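Local coordinates for protein glycoside hydrolase family 43 (Halothermothrix orenii, PDB 4QQS) that hydrolyses glycosidic bonds as a five-bladed beta-propeller enzyme with alpha-L-arabinofuranosidase activity, probably acting on arabinose side chains of plant polysaccharides such as xylan, at residues G67-W72 with S88-D93; V175-P180 with G232-Y237; E267-Y272 with V287-L292. All coordinates share one frame; numbering follows the deposited sequence.

The three contacts follow one another along the chain, in three different sheets of the five-bladed propeller. Contact 1 joins the loop before strand 72-79 to the end of strand 82-90. Contact 2 brings the short strand 175-178 against the segment around strand 235-236, the two segments separated by 51 residues. Contact 3 pairs neighbouring strands 268-275 and 285-295. Contacts 1 and 3 thus lie within blades, while contact 2 joins two consecutive blades. Their centres are about 27 Å (1 and 2), 29 Å (1 and 3) and 23 Å (2 and 3) apart, with contacts 1 and 3 on opposite sides of the chain's centre. Contact 1 comes closest to the predicted catalytic residues, W72 lying about 5 Å from D17 (side chains).

Contact 1 of 3, residues G67-W72 with S88-D93; sequences GTEDFW and SARDND
R90 holds D70 side-on, giving both NE and NH2 to the single oxygen OD2. The bond from R90 NE to D70 OD2 is 2.8 Å and runs nearly along the C-O axis of the carboxylate, whereas NH2 reaches the same atom from above the carboxylate plane, the two flat groups standing 85° apart. OD2 itself lies at the edge of the guanidinium, in its plane. A bend at chi3 (-58°) turns the R90 guanidinium toward D70; E69 lies alongside the arginine and adds a long salt bridge from E69 OE2 to R90 NE, 3.7 Å. Two carboxylates thus share one arginine, which probably favours their charged forms, and R90 NH1 is tied down beyond them by the carbonyl of G94.

Behind these side chains the backbones are joined by R90 N to E69 O, T68 N to R90 O, and the reciprocal pair between W72 and S88. That last pair is antiparallel and hydrogen-bonded, and begins the pairing of strands 72-79 and 82-90 in a four-stranded propeller blade. On the residue after S88, A89 CB sits over the centre of the F71 ring as a CH-pi contact, 3.7 Å from the centroid, while A89 CA approaches D70 O at 3.3 Å.

Three waters bridge the segments: one joins D70 O to S88 OG and also lies over a face of the W72 indole, a second connects W72 O to S88 OG, and a third links G67 N to D91 OD1. Further out, W72 and S88 both rest on I125. The W72 side chain comes within about 5 Å of that of D17, the predicted proton acceptor, and about 3 Å of a bound HEPES molecule, which places this end of the contact at the active-site pocket.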
loop_
_atom_site.group_PDB
_atom_site.type_symbol
_atom_site.label_atom_id
_atom_site.label_comp_id
_atom_site.label_asym_id
_atom_site.label_seq_id
_atom_site.Cartn_x
_atom_site.Cartn_y
_atom_site.Cartn_z
ATOM N N GLY A 67 -2.329 10.506 -17.384
ATOM C CA GLY A 67 -1.078 10.197 -16.719
ATOM C C GLY A 67 0.026 10.025 -17.733
ATOM O O GLY A 67 -0.177 9.397 -18.770
ATOM N N THR A 68 1.197 10.584 -17.447
ATOM C CA THR A 68 2.293 10.598 -18.414
ATOM C C THR A 68 3.406 9.602 -18.102
ATOM O O THR A 68 4.096 9.148 -19.015
ATOM C CB THR A 68 2.927 11.996 -18.555
ATOM O OG1 THR A 68 3.553 12.376 -17.326
ATOM C CG2 THR A 68 1.885 13.026 -18.936
ATOM N N GLU A 69 3.569 9.282 -16.826
ATOM C CA GLU A 69 4.661 8.464 -16.330
ATOM C C GLU A 69 4.448 8.324 -14.831
ATOM O O GLU A 69 3.513 8.905 -14.276
ATOM C CB GLU A 69 6.019 9.123 -16.617
ATOM C CG GLU A 69 6.180 10.488 -15.959
ATOM C CD GLU A 69 7.541 11.122 -16.182
ATOM O OE1 GLU A 69 8.499 10.403 -16.539
ATOM O OE2 GLU A 69 7.653 12.347 -15.977
ATOM N N ASP A 70 5.322 7.562 -14.185
ATOM C CA ASP A 70 5.310 7.433 -12.727
ATOM C C ASP A 70 3.969 6.894 -12.203
ATOM O O ASP A 70 3.397 7.406 -11.239
ATOM C CB ASP A 70 5.676 8.763 -12.055
ATOM C CG ASP A 70 7.110 9.200 -12.355
ATOM O OD1 ASP A 70 8.018 8.333 -12.368
ATOM O OD2 ASP A 70 7.333 10.413 -12.565
ATOM N N PHE A 71 3.507 5.819 -12.833
ATOM C CA PHE A 71 2.312 5.099 -12.398
ATOM C C PHE A 71 2.671 4.240 -11.192
ATOM O O PHE A 71 3.405 3.256 -11.336
ATOM C CB PHE A 71 1.759 4.235 -13.547
ATOM C CG PHE A 71 1.059 5.033 -14.610
ATOM C CD1 PHE A 71 1.775 5.654 -15.631
ATOM C CD2 PHE A 71 -0.319 5.187 -14.596
ATOM C CE1 PHE A 71 1.123 6.400 -16.586
ATOM C CE2 PHE A 71 -0.961 5.936 -15.559
ATOM C CZ PHE A 71 -0.235 6.536 -16.543
ATOM N N TRP A 72 2.179 4.629 -10.011
ATOM C CA TRP A 72 2.568 3.990 -8.759
ATOM C C TRP A 72 1.389 3.548 -7.912
ATOM O O TRP A 72 0.344 4.207 -7.856
ATOM C CB TRP A 72 3.408 4.931 -7.871
ATOM C CG TRP A 72 4.656 5.472 -8.469
ATOM C CD1 TRP A 72 5.357 4.984 -9.533
ATOM C CD2 TRP A 72 5.341 6.649 -8.036
ATOM N NE1 TRP A 72 6.442 5.798 -9.792
ATOM C CE2 TRP A 72 6.445 6.834 -8.890
ATOM C CE3 TRP A 72 5.126 7.566 -7.010
ATOM C CZ2 TRP A 72 7.333 7.902 -8.744
ATOM C CZ3 TRP A 72 6.003 8.629 -6.874
ATOM C CH2 TRP A 72 7.088 8.790 -7.737
ATOM N N SER A 88 -1.709 6.597 -8.528
ATOM C CA SER A 88 -1.220 7.918 -8.876
ATOM C C SER A 88 -0.350 7.847 -10.119
ATOM O O SER A 88 0.200 6.801 -10.456
ATOM C CB SER A 88 -0.486 8.583 -7.705
ATOM O OG SER A 88 0.680 7.870 -7.342
ATOM N N ALA A 89 -0.257 8.981 -10.795
ATOM C CA ALA A 89 0.635 9.151 -11.932
ATOM C C ALA A 89 0.959 10.628 -12.042
ATOM O O ALA A 89 0.307 11.476 -11.428
ATOM C CB ALA A 89 -0.011 8.640 -13.230
ATOM N N ARG A 90 1.959 10.949 -12.858
ATOM C CA ARG A 90 2.331 12.335 -13.093
ATOM C C ARG A 90 1.457 12.934 -14.195
ATOM O O ARG A 90 1.321 12.369 -15.275
ATOM C CB ARG A 90 3.817 12.459 -13.473
ATOM C CG ARG A 90 4.346 13.878 -13.312
ATOM C CD ARG A 90 5.855 13.963 -13.466
ATOM N NE ARG A 90 6.577 13.115 -12.525
ATOM C CZ ARG A 90 6.856 13.425 -11.263
ATOM N NH1 ARG A 90 6.461 14.576 -10.734
ATOM N NH2 ARG A 90 7.518 12.555 -10.505
ATOM N N ASP A 91 0.854 14.080 -13.903
ATOM C CA ASP A 91 -0.003 14.745 -14.876
ATOM C C ASP A 91 0.864 15.619 -15.786
ATOM O O ASP A 91 2.073 15.771 -15.572
ATOM C CB ASP A 91 -1.064 15.583 -14.159
ATOM C CG ASP A 91 -2.363 15.709 -14.946
ATOM O OD1 ASP A 91 -2.388 15.414 -16.162
ATOM O OD2 ASP A 91 -3.377 16.102 -14.326
ATOM N N ASN A 92 0.243 16.201 -16.805
ATOM C CA ASN A 92 0.957 17.040 -17.760
ATOM C C ASN A 92 1.629 18.246 -17.117
ATOM O O ASN A 92 2.648 18.732 -17.610
ATOM C CB ASN A 92 0.009 17.497 -18.865
ATOM C CG ASN A 92 -0.403 16.361 -19.765
ATOM O OD1 ASN A 92 0.441 15.686 -20.357
ATOM N ND2 ASN A 92 -1.700 16.117 -19.851
ATOM N N ASP A 93 1.065 18.712 -16.007
ATOM C CA ASP A 93 1.605 19.860 -15.295
ATOM C C ASP A 93 2.773 19.508 -14.382
ATOM O O ASP A 93 3.313 20.380 -13.705
ATOM C CB ASP A 93 0.512 20.592 -14.516
ATOM C CG ASP A 93 -0.151 19.737 -13.436
ATOM O OD1 ASP A 93 0.314 18.615 -13.125
ATOM O OD2 ASP A 93 -1.163 20.223 -12.881
HETATM O O HOH W 1 -2.057 13.213 -17.936
HETATM O O HOH W 2 2.755 8.547 -8.872
HETATM O O HOH W 3 0.004 5.982 -5.687
#

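Contact 2 of 3, residues V175-P180 with G232-Y237; sequences VLAIQP and GPWIKY
A177 and W234 meet where a classic beta bulge, formed by A177 and I178 opposite I158, brings strand 175-178 beside the segment leading into strand 235-236. The contact lies between the outer strands of two consecutive propeller blades: strand 175-178 pairs with 153-162 in one, and strand 235-236 with 221-227 in the next. The apolar contacts are few. A177 CB approaches CD1 of the W234 indole at 3.7 Å, and I178 CG2 lies 3.8 Å from W234 CB, the two side chains passing at a slant. I178 also packs against the aliphatic end of K236, with I178 CB 3.8 Å from K236 CE. W234 also rests on Y206 and M208 of strand 205-212, while its NE1 bonds to the carbonyl of P230.

Solvent provides a polar link: one water donates to A177 O and accepts from W234 N, bridging the two backbones where they do not bond directly.

The charged contact belongs to K236. Its chain is extended beyond CG, carrying the ammonium past I178 to the turn that follows strand 175-178. There it also meets E185 in a salt bridge, and N194 and S181 in hydrogen bonds, so the charge is surrounded by oxygens. Across the contact, K236 NZ reaches Q179 O at 2.8 Å, arriving well above the carbonyl plane, 59° out of it.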
loop_
_atom_site.group_PDB
_atom_site.type_symbol
_atom_site.label_atom_id
_atom_site.label_comp_id
_atom_site.label_asym_id
_atom_site.label_seq_id
_atom_site.Cartn_x
_atom_site.Cartn_y
_atom_site.Cartn_z
ATOM N N VAL A 175 -7.092 16.101 7.113
ATOM C CA VAL A 175 -6.668 15.920 8.482
ATOM C C VAL A 175 -5.302 15.228 8.465
ATOM O O VAL A 175 -5.172 14.138 7.917
ATOM C CB VAL A 175 -7.685 15.065 9.274
ATOM C CG1 VAL A 175 -7.233 14.897 10.716
ATOM C CG2 VAL A 175 -9.059 15.689 9.228
ATOM N N LEU A 176 -4.277 15.856 9.036
ATOM C CA LEU A 176 -2.989 15.194 9.166
ATOM C C LEU A 176 -3.145 13.986 10.080
ATOM O O LEU A 176 -3.646 14.119 11.193
ATOM C CB LEU A 176 -1.946 16.167 9.729
ATOM C CG LEU A 176 -0.563 15.575 9.951
ATOM C CD1 LEU A 176 0.074 15.081 8.651
ATOM C CD2 LEU A 176 0.328 16.606 10.636
ATOM N N ALA A 177 -2.735 12.822 9.596
ATOM C CA ALA A 177 -2.775 11.600 10.392
ATOM C C ALA A 177 -1.435 11.394 11.083
ATOM O O ALA A 177 -1.355 11.484 12.308
ATOM C CB ALA A 177 -3.156 10.407 9.541
ATOM N N ILE A 178 -0.377 11.175 10.303
ATOM C CA ILE A 178 0.959 10.959 10.841
ATOM C C ILE A 178 1.998 11.562 9.915
ATOM O O ILE A 178 1.794 11.693 8.710
ATOM C CB ILE A 178 1.284 9.471 11.095
ATOM C CG1 ILE A 178 1.170 8.641 9.821
ATOM C CG2 ILE A 178 0.415 8.912 12.202
ATOM C CD1 ILE A 178 1.690 7.208 9.973
ATOM N N GLN A 179 3.134 11.913 10.506
ATOM C CA GLN A 179 4.308 12.338 9.760
ATOM C C GLN A 179 5.528 11.861 10.531
ATOM O O GLN A 179 5.436 11.573 11.728
ATOM C CB GLN A 179 4.346 13.856 9.587
ATOM C CG GLN A 179 4.534 14.599 10.888
ATOM C CD GLN A 179 4.501 16.093 10.715
ATOM O OE1 GLN A 179 4.799 16.615 9.646
ATOM N NE2 GLN A 179 4.117 16.794 11.768
ATOM N N PRO A 180 6.693 11.777 9.874
ATOM C CA PRO A 180 7.891 11.317 10.574
ATOM C C PRO A 180 8.089 12.008 11.919
ATOM O O PRO A 180 8.082 13.243 12.009
ATOM C CB PRO A 180 9.005 11.621 9.567
ATOM C CG PRO A 180 8.321 11.368 8.249
ATOM C CD PRO A 180 6.933 11.924 8.424
ATOM N N GLY A 232 -8.542 9.905 13.471
ATOM C CA GLY A 232 -7.526 10.087 14.491
ATOM C C GLY A 232 -8.100 10.668 15.773
ATOM O O GLY A 232 -9.319 10.774 15.932
ATOM N N PRO A 233 -7.218 11.069 16.701
ATOM C CA PRO A 233 -5.755 11.095 16.560
ATOM C C PRO A 233 -5.120 9.713 16.414
ATOM O O PRO A 233 -5.605 8.716 16.942
ATOM C CB PRO A 233 -5.281 11.763 17.860
ATOM C CG PRO A 233 -6.391 11.657 18.797
ATOM C CD PRO A 233 -7.657 11.606 18.001
ATOM N N TRP A 234 -4.018 9.688 15.676
ATOM C CA TRP A 234 -3.249 8.493 15.404
ATOM C C TRP A 234 -1.975 8.498 16.229
ATOM O O TRP A 234 -1.160 9.409 16.091
ATOM C CB TRP A 234 -2.909 8.447 13.911
ATOM C CG TRP A 234 -4.095 8.081 13.059
ATOM C CD1 TRP A 234 -4.960 8.913 12.391
ATOM C CD2 TRP A 234 -4.552 6.752 12.815
ATOM N NE1 TRP A 234 -5.922 8.162 11.749
ATOM C CE2 TRP A 234 -5.694 6.833 11.999
ATOM C CE3 TRP A 234 -4.120 5.499 13.245
ATOM C CZ2 TRP A 234 -6.378 5.694 11.575
ATOM C CZ3 TRP A 234 -4.810 4.372 12.837
ATOM C CH2 TRP A 234 -5.911 4.474 12.003
ATOM N N ILE A 235 -1.819 7.486 17.088
ATOM C CA ILE A 235 -0.708 7.405 18.034
ATOM C C ILE A 235 0.170 6.217 17.649
ATOM O O ILE A 235 -0.287 5.072 17.610
ATOM C CB ILE A 235 -1.200 7.252 19.482
ATOM C CG1 ILE A 235 -2.153 8.400 19.880
ATOM C CG2 ILE A 235 -0.010 7.162 20.421
ATOM C CD1 ILE A 235 -1.565 9.801 19.782
ATOM N N LYS A 236 1.430 6.491 17.344
ATOM C CA LYS A 236 2.333 5.449 16.874
ATOM C C LYS A 236 2.680 4.456 17.976
ATOM O O LYS A 236 2.820 4.800 19.147
ATOM C CB LYS A 236 3.603 6.060 16.293
ATOM C CG LYS A 236 3.354 6.667 14.944
ATOM C CD LYS A 236 4.509 7.487 14.410
ATOM C CE LYS A 236 4.181 8.017 13.025
ATOM N NZ LYS A 236 5.243 8.855 12.476
ATOM N N TYR A 237 2.840 3.206 17.573
ATOM C CA TYR A 237 3.313 2.148 18.458
ATOM C C TYR A 237 4.747 2.437 18.906
ATOM O O TYR A 237 5.652 2.649 18.087
ATOM C CB TYR A 237 3.231 0.803 17.727
ATOM C CG TYR A 237 3.819 -0.351 18.499
ATOM C CD1 TYR A 237 3.479 -0.577 19.821
ATOM C CD2 TYR A 237 4.725 -1.214 17.897
ATOM C CE1 TYR A 237 4.033 -1.624 20.531
ATOM C CE2 TYR A 237 5.274 -2.287 18.597
ATOM C CZ TYR A 237 4.922 -2.486 19.915
ATOM O OH TYR A 237 5.467 -3.522 20.633
HETATM O O HOH W 4 -3.304 12.099 14.240
#

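Contact 3 of 3, residues E267-Y272 with V287-L292; sequences ELFVVY and VNIDRL
V271 and I289 form a non-hydrogen-bonded antiparallel pair, their CG2 methyls 4.1 Å apart, and V271 CG1 lies as far from V287 CG1. I289 also extends its CD1 to CD2 of the F269 ring. On the other face of the sheet V270 packs against L292, which is backed by V259 and L299 from the flanking strands.

Y272 begins the polar border. One face of its ring is covered by N288 CB, 3.6 Å from the centroid in a CH-pi contact, and Y272 OH donates to D290 OD2 at 2.6 Å, on the anti side of the carboxylate. With chi1 at 62°, the ring swings across the neighbouring strand to reach both partners. T305 and Y5 bond to D290 OD1, so the buried carboxylate has partners at both oxygens. Y272 O accepts from N288 N and ND2; ND2 also bonds to T274.

At the opposite end, R291 grips E267 side-on: R291 NE to E267 OE1 and R291 NH2 to E267 OE2 are each 2.9 Å. F269 CZ lies 3.7 Å above the centre of the R291 guanidinium, although the ring and guanidinium planes are 64° apart. NH1 bonds to the carbonyl of P310, near the C-terminal end of the chain.

These strands, 268-275 and 285-295, form the central hairpin of a four-stranded antiparallel blade, the repeating element of the GH43 five-bladed beta-propeller.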
loop_
_atom_site.group_PDB
_atom_site.type_symbol
_atom_site.label_atom_id
_atom_site.label_comp_id
_atom_site.label_asym_id
_atom_site.label_seq_id
_atom_site.Cartn_x
_atom_site.Cartn_y
_atom_site.Cartn_z
ATOM N N GLU A 267 -6.658 -16.595 9.402
ATOM C CA GLU A 267 -5.451 -15.891 9.825
ATOM C C GLU A 267 -5.091 -14.809 8.810
ATOM O O GLU A 267 -5.347 -14.947 7.620
ATOM C CB GLU A 267 -4.278 -16.864 10.035
ATOM C CG GLU A 267 -3.877 -17.604 8.777
ATOM C CD GLU A 267 -2.721 -18.570 8.952
ATOM O OE1 GLU A 267 -2.159 -18.678 10.062
ATOM O OE2 GLU A 267 -2.383 -19.235 7.952
ATOM N N LEU A 268 -4.483 -13.739 9.306
ATOM C CA LEU A 268 -4.067 -12.614 8.484
ATOM C C LEU A 268 -2.636 -12.789 7.985
ATOM O O LEU A 268 -1.764 -13.341 8.669
ATOM C CB LEU A 268 -4.157 -11.309 9.277
ATOM C CG LEU A 268 -5.547 -10.878 9.756
ATOM C CD1 LEU A 268 -5.430 -9.589 10.556
ATOM C CD2 LEU A 268 -6.527 -10.706 8.583
ATOM N N PHE A 269 -2.416 -12.277 6.775
ATOM C CA PHE A 269 -1.088 -12.145 6.195
ATOM C C PHE A 269 -0.826 -10.698 5.813
ATOM O O PHE A 269 -1.672 -10.033 5.210
ATOM C CB PHE A 269 -0.933 -13.025 4.950
ATOM C CG PHE A 269 -0.615 -14.455 5.283
ATOM C CD1 PHE A 269 -1.618 -15.334 5.664
ATOM C CD2 PHE A 269 0.691 -14.899 5.278
ATOM C CE1 PHE A 269 -1.317 -16.633 6.024
ATOM C CE2 PHE A 269 0.991 -16.197 5.650
ATOM C CZ PHE A 269 -0.015 -17.056 6.017
ATOM N N VAL A 270 0.378 -10.244 6.143
ATOM C CA VAL A 270 0.923 -9.031 5.575
ATOM C C VAL A 270 1.607 -9.396 4.257
ATOM O O VAL A 270 2.292 -10.418 4.159
ATOM C CB VAL A 270 1.914 -8.334 6.561
ATOM C CG1 VAL A 270 3.078 -9.236 6.982
ATOM C CG2 VAL A 270 2.425 -7.045 5.986
ATOM N N VAL A 271 1.369 -8.575 3.239
ATOM C CA VAL A 271 1.960 -8.730 1.921
ATOM C C VAL A 271 2.838 -7.502 1.725
ATOM O O VAL A 271 2.353 -6.384 1.815
ATOM C CB VAL A 271 0.898 -8.807 0.820
ATOM C CG1 VAL A 271 1.578 -9.043 -0.518
ATOM C CG2 VAL A 271 -0.136 -9.910 1.119
ATOM N N TYR A 272 4.131 -7.700 1.499
ATOM C CA TYR A 272 5.091 -6.607 1.524
ATOM C C TYR A 272 6.200 -6.853 0.519
ATOM O O TYR A 272 6.441 -7.992 0.115
ATOM C CB TYR A 272 5.670 -6.427 2.941
ATOM C CG TYR A 272 6.426 -7.628 3.460
ATOM C CD1 TYR A 272 5.763 -8.720 4.010
ATOM C CD2 TYR A 272 7.806 -7.671 3.384
ATOM C CE1 TYR A 272 6.466 -9.832 4.478
ATOM C CE2 TYR A 272 8.520 -8.774 3.860
ATOM C CZ TYR A 272 7.847 -9.853 4.393
ATOM O OH TYR A 272 8.593 -10.926 4.835
ATOM N N VAL A 287 7.879 -9.628 -4.061
ATOM C CA VAL A 287 6.722 -9.836 -3.213
ATOM C C VAL A 287 6.967 -10.906 -2.153
ATOM O O VAL A 287 7.555 -11.956 -2.440
ATOM C CB VAL A 287 5.513 -10.247 -4.090
ATOM C CG1 VAL A 287 4.284 -10.515 -3.244
ATOM C CG2 VAL A 287 5.203 -9.175 -5.130
ATOM N N ASN A 288 6.475 -10.648 -0.943
ATOM C CA ASN A 288 6.612 -11.535 0.210
ATOM C C ASN A 288 5.322 -11.546 0.997
ATOM O O ASN A 288 4.558 -10.575 0.964
ATOM C CB ASN A 288 7.707 -11.053 1.154
ATOM C CG ASN A 288 9.021 -10.849 0.459
ATOM O OD1 ASN A 288 9.826 -11.767 0.330
ATOM N ND2 ASN A 288 9.220 -9.661 -0.064
ATOM N N ILE A 289 5.096 -12.628 1.737
ATOM C CA ILE A 289 3.996 -12.698 2.690
ATOM C C ILE A 289 4.508 -13.184 4.035
ATOM O O ILE A 289 5.500 -13.919 4.112
ATOM C CB ILE A 289 2.840 -13.610 2.203
ATOM C CG1 ILE A 289 3.252 -15.087 2.181
ATOM C CG2 ILE A 289 2.331 -13.133 0.836
ATOM C CD1 ILE A 289 2.136 -16.005 1.756
ATOM N N ASP A 290 3.834 -12.796 5.111
ATOM C CA ASP A 290 4.112 -13.389 6.413
ATOM C C ASP A 290 2.911 -13.190 7.328
ATOM O O ASP A 290 2.047 -12.350 7.082
ATOM C CB ASP A 290 5.401 -12.814 7.047
ATOM C CG ASP A 290 6.672 -13.572 6.651
ATOM O OD1 ASP A 290 6.678 -14.826 6.704
ATOM O OD2 ASP A 290 7.690 -12.895 6.338
ATOM N N ARG A 291 2.859 -13.985 8.391
ATOM C CA ARG A 291 1.733 -13.963 9.308
ATOM C C ARG A 291 1.714 -12.699 10.155
ATOM O O ARG A 291 2.740 -12.281 10.674
ATOM C CB ARG A 291 1.756 -15.211 10.191
ATOM C CG ARG A 291 1.352 -16.449 9.412
ATOM C CD ARG A 291 1.409 -17.749 10.244
ATOM N NE ARG A 291 0.662 -18.786 9.530
ATOM C CZ ARG A 291 1.135 -19.555 8.554
ATOM N NH1 ARG A 291 2.418 -19.548 8.224
ATOM N NH2 ARG A 291 0.306 -20.367 7.917
ATOM N N LEU A 292 0.514 -12.135 10.272
ATOM C CA LEU A 292 0.236 -10.908 11.003
ATOM C C LEU A 292 -0.795 -11.249 12.074
ATOM O O LEU A 292 -1.765 -11.946 11.786
ATOM C CB LEU A 292 -0.364 -9.893 10.030
ATOM C CG LEU A 292 -0.668 -8.508 10.569
ATOM C CD1 LEU A 292 0.628 -7.755 10.819
ATOM C CD2 LEU A 292 -1.526 -7.743 9.591
HETATM O O HOH W 5 -4.114 -13.367 12.173
#